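Local structure of SYE1 (Shewanella oneidensis, 4AWT) at residues A[26-32]-A[68-72]; A[40-44]-A[353-358]; A[187-193]-A[210-214]; A[230-236]-A[264-270]. The protein binds FMN and probably works as an NAD(P)H-dependent oxidoreductase of the Old Yellow Enzyme family, reducing carbon-carbon double bonds. The protein carries 1 engineered substitution. All coordinates share one frame; numbering follows the deposited sequence.

How the contacts relate
All four contacts belong to one FMN-binding barrel of eight parallel strands. Contact 1 joins the loops that follow strands 20-22 and 53-60, and contact 2 sets helix 39-46 against the C-terminal loop; their centres are about 12 Å apart, and Arg27 and Arg29 of the first reach backbone carbonyls of the second. Contact 3 packs helix 187-192 on the start of helix 212-225, which leads into strand 230-234 of contact 4, the two centres lying about 14 Å apart. Contacts 1 and 4, with centres about 23 Å apart, both touch FMN. Contacts 3 and 4 come in series between the two segments of contact 2, so the chain goes round the barrel before its tail returns to helix 39-46.

Contact 1 (A[26-32]-A[68-72]); sequences TRSRASQ and YAWTP. With FMN (flavin mononucleotide), chain B; BOG (octyl beta-D-glucopyranoside), chain D.
Ser28 and Ala30 take up two successive carbonyls of the type II turn running from Tyr68 to Thr71. The Ser28 hydroxyl gives its hydrogen to Ala69 O, with OG 2.8 Å from that oxygen and nearly end-on to the carbonyl (172°). Next along the turn, Trp70 O accepts from Ala30 N at 3.0 Å and also receives a CA-H contact from Ser28. Gln32 folds back at chi2 (-57°), which lets NE2 reach Ala30 O at 3.0 Å from above the carbonyl plane; NE2 also serves Asp35. The amide carbon of Gln32, CD, sits against the indole edge at Trp70 CD1, 3.6 Å away, the two planes 60° apart, while the indole nitrogen is bonded to Asp134. Apolar contacts lie between the loops: the methyl CG2 of Thr71 is 3.9 Å from Thr26 CG2, and Ala30 CB rests on the Pro72 ring. At the inner end Thr26 OG1 donates to FMN O4 over 2.7 Å, and the bound octyl glucoside lays O2 over one face of Tyr68, whose OH bonds Tyr186. One main-chain bond and the Ser28 hydroxyl tie the two loops together beside the flavin, and the Thr26 bond to O4 would be expected to polarise the C4 carbonyl.

Contact 2 (A[40-44]-A[353-358]); sequences MMAIY and GEKGLT
Leu357 and Tyr44 make the main apolar contact between helix 39-46 and the C-terminal loop. The branch CD1 of Leu357 stands over one face of the Tyr44 ring in a CH-pi contact, 3.7 Å from the ring centroid and 17° off the normal. Met40 has two conformers; in the one described, its CG meets the other leucine branch, CD2 of Leu357, at 3.7 Å, SD lies near Gly353, and CB packs on Glu354 CG. Thr358 supplies a methyl: CG2 sits 3.4 Å from Met40 O and also touches Ile43 CG2 and Tyr44 CB, while chi1 of 57° turns OG1 toward its own loop. Between the two segments the contact is apolar; the polar bonds of Thr358 and Glu354 are internal to the loop. Thr358 OG1 donates to Glu354 OE1 at 2.6 Å, on the anti side, 32° out of the carboxylate plane, and Glu354 O accepts from both Leu357 N and Thr358 N. Arg27 and Arg29, from the loop of contact 1, bond Gly356 O and Gly353 O. The C-terminal loop after helix 331-337 is thus laid along the helix that follows the first strand of a TIM barrel, packed by methyls and an aromatic face.

Contact 3 (A[187-193]-A[210-214]); sequences LINQFID and RLRFL
Two helices on the outside of the barrel meet here: helix 187-192, in the connection after strand 177-181, and the opening of helix 212-225, which leads on to strand 230-234, together with the end of the short helix 207-210 just before it. Phe213 is the central side chain. With CG anti to the backbone N (chi1 -172°), its ring is carried in among Leu187, Ile188 and Phe191. CD2 lies over the rim of one face of the Phe191 ring, 3.6 Å from Phe191 CD1; the rings are inclined at 33° with centroids 4.6 Å apart, and Phe213 CB adds a CH-pi contact over that face. CE2 of Phe213 reaches Ile188 CG1 at 3.8 Å and Leu187 CD2 at 3.9 Å. The second branch of Ile188, CG2, crosses to Leu214 CB, and Ile192 CG2 meets Leu211 CD2 at 4.1 Å. Polar bonding is concentrated at the C-terminal end of helix 187-192. There, in one of two conformers, Arg210 NH1 donates to Ile192 O at 2.9 Å, in the guanidinium plane and nearly straight onto the carbonyl (179°), while CB and CG of Arg210 run past Phe191 O. That conformer also gives NE to Gly205 O and NH2 to the bound ethyl hydrogen carbonate. Packing on helix 153-172 and strand 177-181 completes a hydrophobic layer between the sheet and its surrounding helices, as in a TIM barrel.

Contact 4 (A[230-236]-A[264-270]); sequences VGVRLAP and IVYLHIA. With FMN (flavin mononucleotide), chain B.
Strands 230-234 and 266-270 run parallel, their axes 4.7 Å apart at the closest point and inclined by 20°. His268 sits opposite Arg233: its N donates to Val232 O (2.8 Å), and its O accepts from Leu234 N. Ala270 N to Leu234 O continues the pairing; in the other direction come Val232 N to Tyr266 O (3.2 Å) and, at the end, Val265 N to Val230 O. Side chains alternate between the two faces. Toward the barrel interior, Gly231 CA stands over the centre of the Tyr266 ring, 3.8 Å from its centroid, so backbone and ring are in direct contact. Next along, Arg233 and His268 lie side by side, pointing the same way, with guanidinium and imidazole planes 53° apart. The arginine is extended, with CG anti to the backbone N (chi1 -157°), placing CD and NE over one face of the imidazole, whose ND1 is bonded to Glu179. Ala270 CB covers one face of the guanidinium. Arg233 NH1 donates to FMN O2 at 2.8 Å and FMN O2' at 3.0 Å, and Arg233 NH2 to FMN O3' at 2.8 Å. On the outer face Val232 CG2 packs on Ile264 CD1 (3.6 Å), both residues under helices 212-225 and 248-261, and Leu234 CD1 on Leu267 CD1. The two strands and helix 248-261 form a beta-alpha-beta unit of the TIM barrel, with the flavin-binding arginine pointing inward from its first strand.

Contact 1 (A[26-32]-A[68-72])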
# COMPACT_ATOMS: atom_id res chain seq x y z
N THR A 26 0.34 -7.86 1.60
CA THR A 26 0.36 -8.43 2.95
C THR A 26 0.44 -9.94 2.86
O THR A 26 -0.43 -10.58 2.26
CB THR A 26 -0.93 -8.03 3.69
OG1 THR A 26 -0.90 -6.63 4.01
CG2 THR A 26 -1.14 -8.77 4.98
N ARG A 27 1.44 -10.50 3.53
CA ARG A 27 1.63 -11.95 3.60
C ARG A 27 1.54 -12.47 5.03
O ARG A 27 1.51 -13.71 5.23
CB ARG A 27 2.92 -12.41 2.93
CG ARG A 27 3.11 -11.88 1.52
CD ARG A 27 1.93 -12.16 0.57
NE ARG A 27 1.65 -13.61 0.49
CZ ARG A 27 2.36 -14.47 -0.23
NH1 ARG A 27 3.28 -14.06 -1.06
NH2 ARG A 27 2.08 -15.77 -0.13
N SER A 28 1.54 -11.61 6.02
CA SER A 28 1.37 -12.01 7.41
C SER A 28 2.37 -13.12 7.80
O SER A 28 1.98 -14.13 8.39
CB SER A 28 -0.07 -12.36 7.71
OG SER A 28 -0.85 -11.19 7.65
N ARG A 29 3.63 -12.88 7.49
CA ARG A 29 4.73 -13.80 7.77
C ARG A 29 5.66 -13.27 8.84
O ARG A 29 6.71 -13.88 9.08
CB ARG A 29 5.54 -14.12 6.49
CG ARG A 29 4.78 -14.74 5.32
CD ARG A 29 4.14 -16.02 5.74
NE ARG A 29 3.99 -17.06 4.66
CZ ARG A 29 3.00 -17.14 3.79
NH1 ARG A 29 2.13 -16.17 3.65
NH2 ARG A 29 2.92 -18.22 3.02
N ALA A 30 5.39 -12.13 9.48
CA ALA A 30 6.35 -11.53 10.37
C ALA A 30 6.56 -12.42 11.60
O ALA A 30 5.67 -13.06 12.12
CB ALA A 30 5.88 -10.15 10.80
N SER A 31 7.82 -12.40 12.06
CA SER A 31 8.20 -13.21 13.21
C SER A 31 7.54 -12.73 14.48
O SER A 31 7.36 -11.54 14.71
CB SER A 31 9.72 -13.19 13.38
OG SER A 31 10.31 -13.85 12.28
N GLN A 32 7.25 -13.70 15.34
CA GLN A 32 6.60 -13.52 16.60
C GLN A 32 7.56 -13.96 17.73
O GLN A 32 8.27 -14.95 17.59
CB GLN A 32 5.32 -14.38 16.67
CG GLN A 32 4.36 -14.03 15.50
CD GLN A 32 4.02 -12.57 15.52
OE1 GLN A 32 3.62 -12.03 16.58
NE2 GLN A 32 4.14 -11.86 14.41
N TYR A 68 -4.21 -6.75 10.91
CA TYR A 68 -4.19 -8.16 10.58
C TYR A 68 -3.10 -8.82 11.35
O TYR A 68 -2.03 -8.25 11.56
CB TYR A 68 -3.99 -8.37 9.05
CG TYR A 68 -5.03 -7.64 8.24
CD1 TYR A 68 -4.82 -6.30 7.90
CD2 TYR A 68 -6.19 -8.25 7.82
CE1 TYR A 68 -5.77 -5.58 7.21
CE2 TYR A 68 -7.13 -7.54 7.09
CZ TYR A 68 -6.93 -6.19 6.80
OH TYR A 68 -7.82 -5.44 6.11
N ALA A 69 -3.32 -10.10 11.72
CA ALA A 69 -2.30 -10.81 12.47
C ALA A 69 -1.00 -10.89 11.66
O ALA A 69 -0.98 -11.09 10.46
CB ALA A 69 -2.77 -12.22 12.78
N TRP A 70 0.10 -10.77 12.39
CA TRP A 70 1.44 -11.16 11.92
C TRP A 70 1.95 -10.26 10.80
O TRP A 70 2.85 -10.67 10.05
CB TRP A 70 1.55 -12.64 11.51
CG TRP A 70 0.85 -13.58 12.46
CD1 TRP A 70 1.03 -13.65 13.83
CD2 TRP A 70 -0.13 -14.54 12.10
NE1 TRP A 70 0.22 -14.63 14.33
CE2 TRP A 70 -0.52 -15.19 13.29
CE3 TRP A 70 -0.72 -14.90 10.90
CZ2 TRP A 70 -1.47 -16.19 13.28
CZ3 TRP A 70 -1.66 -15.89 10.88
CH2 TRP A 70 -2.04 -16.52 12.07
N THR A 71 1.44 -9.04 10.66
CA THR A 71 2.02 -8.10 9.72
C THR A 71 3.23 -7.44 10.33
O THR A 71 3.28 -7.19 11.56
CB THR A 71 0.99 -7.08 9.21
OG1 THR A 71 0.51 -6.26 10.30
CG2 THR A 71 -0.21 -7.77 8.62
N PRO A 72 4.26 -7.14 9.55
CA PRO A 72 5.48 -6.57 10.10
C PRO A 72 5.31 -5.12 10.44
O PRO A 72 4.73 -4.36 9.67
CB PRO A 72 6.48 -6.70 8.92
CG PRO A 72 5.57 -6.62 7.69
CD PRO A 72 4.33 -7.39 8.10
N1 FMN B . -2.65 -3.38 -1.03
C2 FMN B . -2.02 -2.51 -0.24
O2 FMN B . -2.00 -1.28 -0.50
N3 FMN B . -1.36 -2.95 0.89
C4 FMN B . -1.32 -4.28 1.28
O4 FMN B . -0.61 -4.61 2.26
C4A FMN B . -2.08 -5.16 0.51
N5 FMN B . -2.18 -6.50 0.87
C5A FMN B . -2.58 -7.42 -0.14
C6 FMN B . -2.44 -8.77 0.07
C7 FMN B . -2.81 -9.72 -0.92
C7M FMN B . -2.51 -11.18 -0.66
C8 FMN B . -3.35 -9.26 -2.08
C8M FMN B . -3.73 -10.21 -3.20
C9 FMN B . -3.51 -7.88 -2.30
C9A FMN B . -3.12 -6.94 -1.34
N10 FMN B . -3.22 -5.56 -1.58
C10 FMN B . -2.64 -4.68 -0.69
C1' FMN B . -3.73 -5.09 -2.87
C2' FMN B . -2.71 -5.23 -4.02
O2' FMN B . -1.64 -4.32 -3.86
C3' FMN B . -3.32 -4.93 -5.38
O3' FMN B . -3.71 -3.57 -5.51
C4' FMN B . -4.52 -5.83 -5.76
O4' FMN B . -4.27 -7.19 -5.46
C5' FMN B . -4.96 -5.62 -7.20
O5' FMN B . -3.92 -5.99 -8.12
P FMN B . -3.96 -7.44 -8.84
O1P FMN B . -3.73 -8.46 -7.75
O2P FMN B . -5.33 -7.59 -9.47
O3P FMN B . -2.83 -7.36 -9.83
C1 BOG D . -6.92 -8.31 2.96
O1 BOG D . -7.33 -9.60 2.62
C2 BOG D . -5.44 -8.22 3.19
O2 BOG D . -5.04 -8.98 4.31
C3 BOG D . -4.97 -6.78 3.44
O3 BOG D . -3.57 -6.71 3.42
C4 BOG D . -5.47 -5.91 2.28
O4 BOG D . -5.12 -4.59 2.53
C5 BOG D . -6.97 -6.06 2.05
O5 BOG D . -7.20 -7.43 1.81
C6 BOG D . -7.45 -5.24 0.88
O6 BOG D . -8.85 -5.40 0.85
C1' BOG D . -8.67 -9.90 2.94
C2' BOG D . -9.08 -11.36 2.75
C3' BOG D . -8.65 -11.94 1.44
C4' BOG D . -9.27 -13.23 0.91
C5' BOG D . -8.15 -14.26 0.75
C6' BOG D . -8.29 -15.38 1.78
C7' BOG D . -7.14 -16.39 1.62
C8' BOG D . -7.64 -17.70 2.23

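Contact 2 (A[40-44]-A[353-358])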
# COMPACT_ATOMS: atom_id res chain seq x y z
N MET A 40 12.66 -15.30 5.63
CA MET A 40 11.83 -15.80 4.51
C MET A 40 11.29 -14.61 3.72
O MET A 40 11.14 -14.68 2.50
CB MET A 40 10.77 -16.78 4.96
CG MET A 40 9.64 -16.14 5.79
SD MET A 40 8.36 -17.32 6.23
CE MET A 40 9.29 -18.32 7.41
N MET A 41 11.03 -13.49 4.43
CA MET A 41 10.55 -12.33 3.70
C MET A 41 11.64 -11.74 2.81
O MET A 41 11.37 -11.33 1.68
CB MET A 41 10.01 -11.28 4.66
CG MET A 41 8.74 -11.72 5.34
SD MET A 41 8.29 -10.67 6.73
CE MET A 41 8.17 -9.05 5.94
N ALA A 42 12.89 -11.65 3.31
CA ALA A 42 13.97 -11.15 2.51
C ALA A 42 14.18 -11.99 1.23
O ALA A 42 14.36 -11.44 0.15
CB ALA A 42 15.24 -11.08 3.34
N ILE A 43 14.14 -13.31 1.39
CA ILE A 43 14.25 -14.18 0.21
C ILE A 43 13.11 -13.92 -0.75
O ILE A 43 13.32 -13.79 -1.95
CB ILE A 43 14.28 -15.67 0.64
CG1 ILE A 43 15.44 -15.98 1.57
CG2 ILE A 43 14.31 -16.53 -0.62
CD1 ILE A 43 15.44 -17.40 2.08
N TYR A 44 11.89 -13.88 -0.22
CA TYR A 44 10.68 -13.66 -1.02
C TYR A 44 10.77 -12.39 -1.86
O TYR A 44 10.49 -12.39 -3.05
CB TYR A 44 9.53 -13.59 -0.06
CG TYR A 44 8.24 -12.95 -0.55
CD1 TYR A 44 7.41 -13.58 -1.45
CD2 TYR A 44 7.89 -11.70 -0.07
CE1 TYR A 44 6.25 -12.98 -1.87
CE2 TYR A 44 6.70 -11.10 -0.44
CZ TYR A 44 5.87 -11.75 -1.34
OH TYR A 44 4.65 -11.24 -1.70
N GLY A 353 4.56 -20.18 6.76
CA GLY A 353 5.99 -20.06 6.55
C GLY A 353 6.33 -19.96 5.08
O GLY A 353 5.67 -19.28 4.29
N GLU A 354 7.43 -20.65 4.72
CA GLU A 354 7.92 -20.55 3.38
C GLU A 354 7.02 -21.12 2.32
O GLU A 354 7.07 -20.71 1.16
CB GLU A 354 9.31 -21.21 3.26
CG GLU A 354 10.38 -20.33 3.84
CD GLU A 354 11.75 -20.32 3.26
OE1 GLU A 354 12.20 -19.69 2.24
OE2 GLU A 354 12.38 -21.08 4.08
N LYS A 355 6.20 -22.11 2.68
CA LYS A 355 5.33 -22.74 1.69
C LYS A 355 4.30 -21.72 1.23
O LYS A 355 3.59 -21.08 2.01
CB LYS A 355 4.68 -23.99 2.30
CG LYS A 355 5.63 -25.10 2.52
CD LYS A 355 4.95 -26.32 3.14
CE LYS A 355 5.89 -27.50 3.20
NZ LYS A 355 5.10 -28.77 3.14
N GLY A 356 4.22 -21.58 -0.09
CA GLY A 356 3.36 -20.59 -0.67
C GLY A 356 3.90 -19.18 -0.57
O GLY A 356 3.16 -18.23 -0.85
N LEU A 357 5.16 -19.04 -0.24
CA LEU A 357 5.85 -17.75 -0.15
C LEU A 357 7.06 -17.75 -1.05
O LEU A 357 7.13 -17.00 -2.03
CB LEU A 357 6.21 -17.40 1.30
CG LEU A 357 6.81 -16.01 1.47
CD1 LEU A 357 5.74 -14.93 1.41
CD2 LEU A 357 7.60 -15.93 2.76
N THR A 358 8.04 -18.61 -0.76
CA THR A 358 9.31 -18.63 -1.43
C THR A 358 9.53 -19.84 -2.32
O THR A 358 10.58 -19.97 -2.94
CB THR A 358 10.50 -18.55 -0.45
OG1 THR A 358 10.34 -19.64 0.45
CG2 THR A 358 10.49 -17.26 0.31

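Contact 3 (A[187-193]-A[210-214])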
# COMPACT_ATOMS: atom_id res chain seq x y z
N LEU A 187 -7.06 4.20 7.36
CA LEU A 187 -7.35 5.38 8.17
C LEU A 187 -7.49 6.64 7.36
O LEU A 187 -8.47 7.39 7.51
CB LEU A 187 -6.26 5.59 9.23
CG LEU A 187 -6.55 6.79 10.14
CD1 LEU A 187 -7.80 6.63 10.96
CD2 LEU A 187 -5.33 7.04 11.03
N ILE A 188 -6.50 6.96 6.53
CA ILE A 188 -6.59 8.22 5.79
C ILE A 188 -7.81 8.21 4.88
O ILE A 188 -8.51 9.23 4.72
CB ILE A 188 -5.28 8.55 5.07
CG1 ILE A 188 -4.14 8.66 6.12
CG2 ILE A 188 -5.41 9.81 4.25
CD1 ILE A 188 -2.82 8.81 5.53
N ASN A 189 -8.09 7.06 4.26
CA ASN A 189 -9.25 6.93 3.40
C ASN A 189 -10.55 7.13 4.16
O ASN A 189 -11.54 7.60 3.57
CB ASN A 189 -9.13 5.58 2.70
CG ASN A 189 -9.97 5.32 1.48
OD1 ASN A 189 -9.71 4.30 0.81
ND2 ASN A 189 -10.89 6.19 1.14
N GLN A 190 -10.58 6.80 5.46
CA GLN A 190 -11.74 7.04 6.31
C GLN A 190 -11.99 8.54 6.56
O GLN A 190 -13.10 8.88 6.93
CB GLN A 190 -11.56 6.32 7.64
CG GLN A 190 -11.60 4.80 7.51
CD GLN A 190 -10.85 4.05 8.56
OE1 GLN A 190 -10.83 4.43 9.76
NE2 GLN A 190 -10.21 2.97 8.19
N PHE A 191 -10.99 9.38 6.35
CA PHE A 191 -11.17 10.82 6.33
C PHE A 191 -11.56 11.34 4.95
O PHE A 191 -12.39 12.23 4.84
CB PHE A 191 -9.92 11.58 6.79
CG PHE A 191 -9.67 11.55 8.28
CD1 PHE A 191 -9.13 10.43 8.91
CD2 PHE A 191 -10.01 12.64 9.07
CE1 PHE A 191 -8.89 10.43 10.26
CE2 PHE A 191 -9.79 12.63 10.42
CZ PHE A 191 -9.22 11.53 11.01
N ILE A 192 -10.94 10.81 3.90
CA ILE A 192 -11.17 11.34 2.54
C ILE A 192 -12.59 11.16 2.10
O ILE A 192 -13.20 12.06 1.51
CB ILE A 192 -10.21 10.68 1.53
CG1 ILE A 192 -8.76 11.01 1.82
CG2 ILE A 192 -10.59 11.08 0.10
CD1 ILE A 192 -7.75 10.21 1.01
N ASP A 193 -13.13 9.96 2.27
CA ASP A 193 -14.40 9.58 1.65
C ASP A 193 -15.57 10.07 2.49
O ASP A 193 -15.69 9.79 3.68
CB ASP A 193 -14.46 8.09 1.44
CG ASP A 193 -13.60 7.54 0.30
OD1 ASP A 193 -12.97 8.37 -0.38
OD2 ASP A 193 -13.61 6.31 0.13
N ARG A 210 -11.97 17.30 4.30
CA ARG A 210 -11.77 15.85 4.20
C ARG A 210 -10.37 15.54 3.68
O ARG A 210 -9.87 14.44 4.05
CB ARG A 210 -12.81 15.22 3.30
CG ARG A 210 -14.17 15.11 3.95
CD ARG A 210 -15.21 14.42 3.07
NE ARG A 210 -15.67 15.24 1.96
CZ ARG A 210 -15.43 15.13 0.67
NH1 ARG A 210 -14.63 14.18 0.18
NH2 ARG A 210 -15.98 16.01 -0.17
N LEU A 211 -9.76 16.39 2.92
CA LEU A 211 -8.40 16.18 2.43
C LEU A 211 -7.35 16.66 3.41
O LEU A 211 -6.15 16.45 3.18
CB LEU A 211 -8.18 16.85 1.08
CG LEU A 211 -9.05 16.29 -0.05
CD1 LEU A 211 -8.81 17.04 -1.33
CD2 LEU A 211 -8.82 14.81 -0.26
N ARG A 212 -7.73 17.29 4.51
CA ARG A 212 -6.78 17.95 5.41
C ARG A 212 -5.86 16.94 6.07
O ARG A 212 -4.65 17.20 6.19
CB ARG A 212 -7.54 18.78 6.45
CG ARG A 212 -6.58 19.63 7.27
CD ARG A 212 -7.37 20.46 8.31
NE ARG A 212 -8.41 21.27 7.71
CZ ARG A 212 -8.27 22.35 7.03
NH1 ARG A 212 -7.07 22.90 6.87
NH2 ARG A 212 -9.37 22.92 6.50
N PHE A 213 -6.37 15.82 6.56
CA PHE A 213 -5.51 14.85 7.24
C PHE A 213 -4.47 14.32 6.26
O PHE A 213 -3.28 14.26 6.57
CB PHE A 213 -6.35 13.76 7.86
CG PHE A 213 -5.58 12.81 8.73
CD1 PHE A 213 -4.80 13.24 9.77
CD2 PHE A 213 -5.67 11.44 8.50
CE1 PHE A 213 -4.13 12.34 10.58
CE2 PHE A 213 -5.00 10.54 9.32
CZ PHE A 213 -4.27 11.00 10.39
N LEU A 214 -4.90 13.96 5.04
CA LEU A 214 -3.96 13.57 3.99
C LEU A 214 -2.89 14.62 3.80
O LEU A 214 -1.69 14.34 3.73
CB LEU A 214 -4.72 13.33 2.69
CG LEU A 214 -3.86 13.05 1.47
CD1 LEU A 214 -3.12 11.72 1.56
CD2 LEU A 214 -4.72 13.07 0.21

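Contact 4 (A[230-236]-A[264-270])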
# COMPACT_ATOMS: atom_id res chain seq x y z
N VAL A 230 8.72 10.06 -1.40
CA VAL A 230 7.37 9.86 -0.90
C VAL A 230 6.43 9.58 -2.07
O VAL A 230 6.23 10.42 -2.94
CB VAL A 230 6.86 11.07 -0.12
CG1 VAL A 230 5.39 10.93 0.27
CG2 VAL A 230 7.72 11.31 1.13
N GLY A 231 5.80 8.39 -2.03
CA GLY A 231 4.67 8.07 -2.90
C GLY A 231 3.42 7.96 -2.05
O GLY A 231 3.50 7.81 -0.83
N VAL A 232 2.25 8.00 -2.70
CA VAL A 232 0.99 7.88 -2.02
C VAL A 232 0.08 6.95 -2.82
O VAL A 232 0.03 7.06 -4.04
CB VAL A 232 0.31 9.24 -1.82
CG1 VAL A 232 -1.07 9.10 -1.18
CG2 VAL A 232 1.19 10.17 -1.00
N ARG A 233 -0.65 6.08 -2.12
CA ARG A 233 -1.63 5.20 -2.73
C ARG A 233 -3.04 5.68 -2.39
O ARG A 233 -3.36 5.93 -1.23
CB ARG A 233 -1.43 3.76 -2.27
CG ARG A 233 -2.03 2.77 -3.26
CD ARG A 233 -1.71 1.32 -2.97
NE ARG A 233 -1.85 0.54 -4.19
CZ ARG A 233 -2.04 -0.76 -4.29
NH1 ARG A 233 -2.35 -1.50 -3.27
NH2 ARG A 233 -1.99 -1.32 -5.51
N LEU A 234 -3.89 5.75 -3.43
CA LEU A 234 -5.29 6.14 -3.34
C LEU A 234 -6.17 5.09 -4.00
O LEU A 234 -5.73 4.39 -4.92
CB LEU A 234 -5.57 7.51 -4.00
CG LEU A 234 -4.83 8.69 -3.40
CD1 LEU A 234 -5.17 9.94 -4.21
CD2 LEU A 234 -5.17 8.92 -1.92
N ALA A 235 -7.43 5.03 -3.58
CA ALA A 235 -8.44 4.15 -4.15
C ALA A 235 -9.70 4.94 -4.40
O ALA A 235 -10.62 4.96 -3.58
CB ALA A 235 -8.71 2.99 -3.24
N PRO A 236 -9.80 5.62 -5.54
CA PRO A 236 -10.95 6.52 -5.75
C PRO A 236 -12.29 5.81 -5.78
O PRO A 236 -13.28 6.41 -5.32
CB PRO A 236 -10.64 7.17 -7.09
CG PRO A 236 -9.13 7.13 -7.21
CD PRO A 236 -8.77 5.79 -6.58
N ILE A 264 5.03 14.96 -4.60
CA ILE A 264 5.32 13.57 -4.27
C ILE A 264 5.84 12.87 -5.54
O ILE A 264 5.46 13.20 -6.66
CB ILE A 264 4.13 12.83 -3.67
CG1 ILE A 264 2.97 12.64 -4.62
CG2 ILE A 264 3.69 13.51 -2.35
CD1 ILE A 264 1.90 11.70 -4.14
N VAL A 265 6.70 11.88 -5.35
CA VAL A 265 7.41 11.27 -6.46
C VAL A 265 6.52 10.37 -7.30
O VAL A 265 6.74 10.24 -8.52
CB VAL A 265 8.68 10.56 -5.97
CG1 VAL A 265 8.42 9.21 -5.33
CG2 VAL A 265 9.68 10.43 -7.08
N TYR A 266 5.54 9.72 -6.70
CA TYR A 266 4.56 8.93 -7.46
C TYR A 266 3.23 8.97 -6.78
O TYR A 266 3.13 9.12 -5.54
CB TYR A 266 5.05 7.52 -7.70
CG TYR A 266 5.06 6.51 -6.58
CD1 TYR A 266 3.89 5.98 -6.04
CD2 TYR A 266 6.24 5.99 -6.11
CE1 TYR A 266 3.90 5.03 -5.07
CE2 TYR A 266 6.29 4.97 -5.19
CZ TYR A 266 5.12 4.47 -4.66
OH TYR A 266 5.18 3.44 -3.78
N LEU A 267 2.21 8.72 -7.57
CA LEU A 267 0.83 8.49 -7.13
C LEU A 267 0.45 7.12 -7.66
O LEU A 267 0.60 6.84 -8.85
CB LEU A 267 -0.10 9.57 -7.69
CG LEU A 267 -1.57 9.39 -7.38
CD1 LEU A 267 -1.85 9.34 -5.91
CD2 LEU A 267 -2.38 10.52 -8.04
N HIS A 268 -0.04 6.27 -6.76
CA HIS A 268 -0.37 4.88 -7.04
C HIS A 268 -1.87 4.70 -6.84
O HIS A 268 -2.38 4.95 -5.76
CB HIS A 268 0.46 4.02 -6.12
CG HIS A 268 0.36 2.53 -6.30
ND1 HIS A 268 1.14 1.68 -5.55
CD2 HIS A 268 -0.34 1.73 -7.13
CE1 HIS A 268 0.89 0.45 -5.96
NE2 HIS A 268 -0.01 0.40 -6.92
N ILE A 269 -2.55 4.32 -7.91
CA ILE A 269 -3.99 4.11 -7.90
C ILE A 269 -4.27 2.61 -7.79
O ILE A 269 -3.86 1.82 -8.67
CB ILE A 269 -4.66 4.70 -9.14
CG1 ILE A 269 -4.34 6.18 -9.30
CG2 ILE A 269 -6.15 4.41 -9.13
CD1 ILE A 269 -4.79 7.07 -8.18
N ALA A 270 -4.96 2.22 -6.72
CA ALA A 270 -5.41 0.86 -6.53
C ALA A 270 -6.78 0.74 -7.20
O ALA A 270 -7.81 1.17 -6.67
CB ALA A 270 -5.50 0.53 -5.06
N1 FMN B . -2.65 -3.38 -1.03
C2 FMN B . -2.02 -2.51 -0.24
O2 FMN B . -2.00 -1.28 -0.50
N3 FMN B . -1.36 -2.95 0.89
C4 FMN B . -1.32 -4.28 1.28
O4 FMN B . -0.61 -4.61 2.26
C4A FMN B . -2.08 -5.16 0.51
N5 FMN B . -2.18 -6.50 0.87
C5A FMN B . -2.58 -7.42 -0.14
C6 FMN B . -2.44 -8.77 0.07
C7 FMN B . -2.81 -9.72 -0.92
C7M FMN B . -2.51 -11.18 -0.66
C8 FMN B . -3.35 -9.26 -2.08
C8M FMN B . -3.73 -10.21 -3.20
C9 FMN B . -3.51 -7.88 -2.30
C9A FMN B . -3.12 -6.94 -1.34
N10 FMN B . -3.22 -5.56 -1.58
C10 FMN B . -2.64 -4.68 -0.69
C1' FMN B . -3.73 -5.09 -2.87
C2' FMN B . -2.71 -5.23 -4.02
O2' FMN B . -1.64 -4.32 -3.86
C3' FMN B . -3.32 -4.93 -5.38
O3' FMN B . -3.71 -3.57 -5.51
C4' FMN B . -4.52 -5.83 -5.76
O4' FMN B . -4.27 -7.19 -5.46
C5' FMN B . -4.96 -5.62 -7.20
O5' FMN B . -3.92 -5.99 -8.12
P FMN B . -3.96 -7.44 -8.84
O1P FMN B . -3.73 -8.46 -7.75
O2P FMN B . -5.33 -7.59 -9.47
O3P FMN B . -2.83 -7.36 -9.83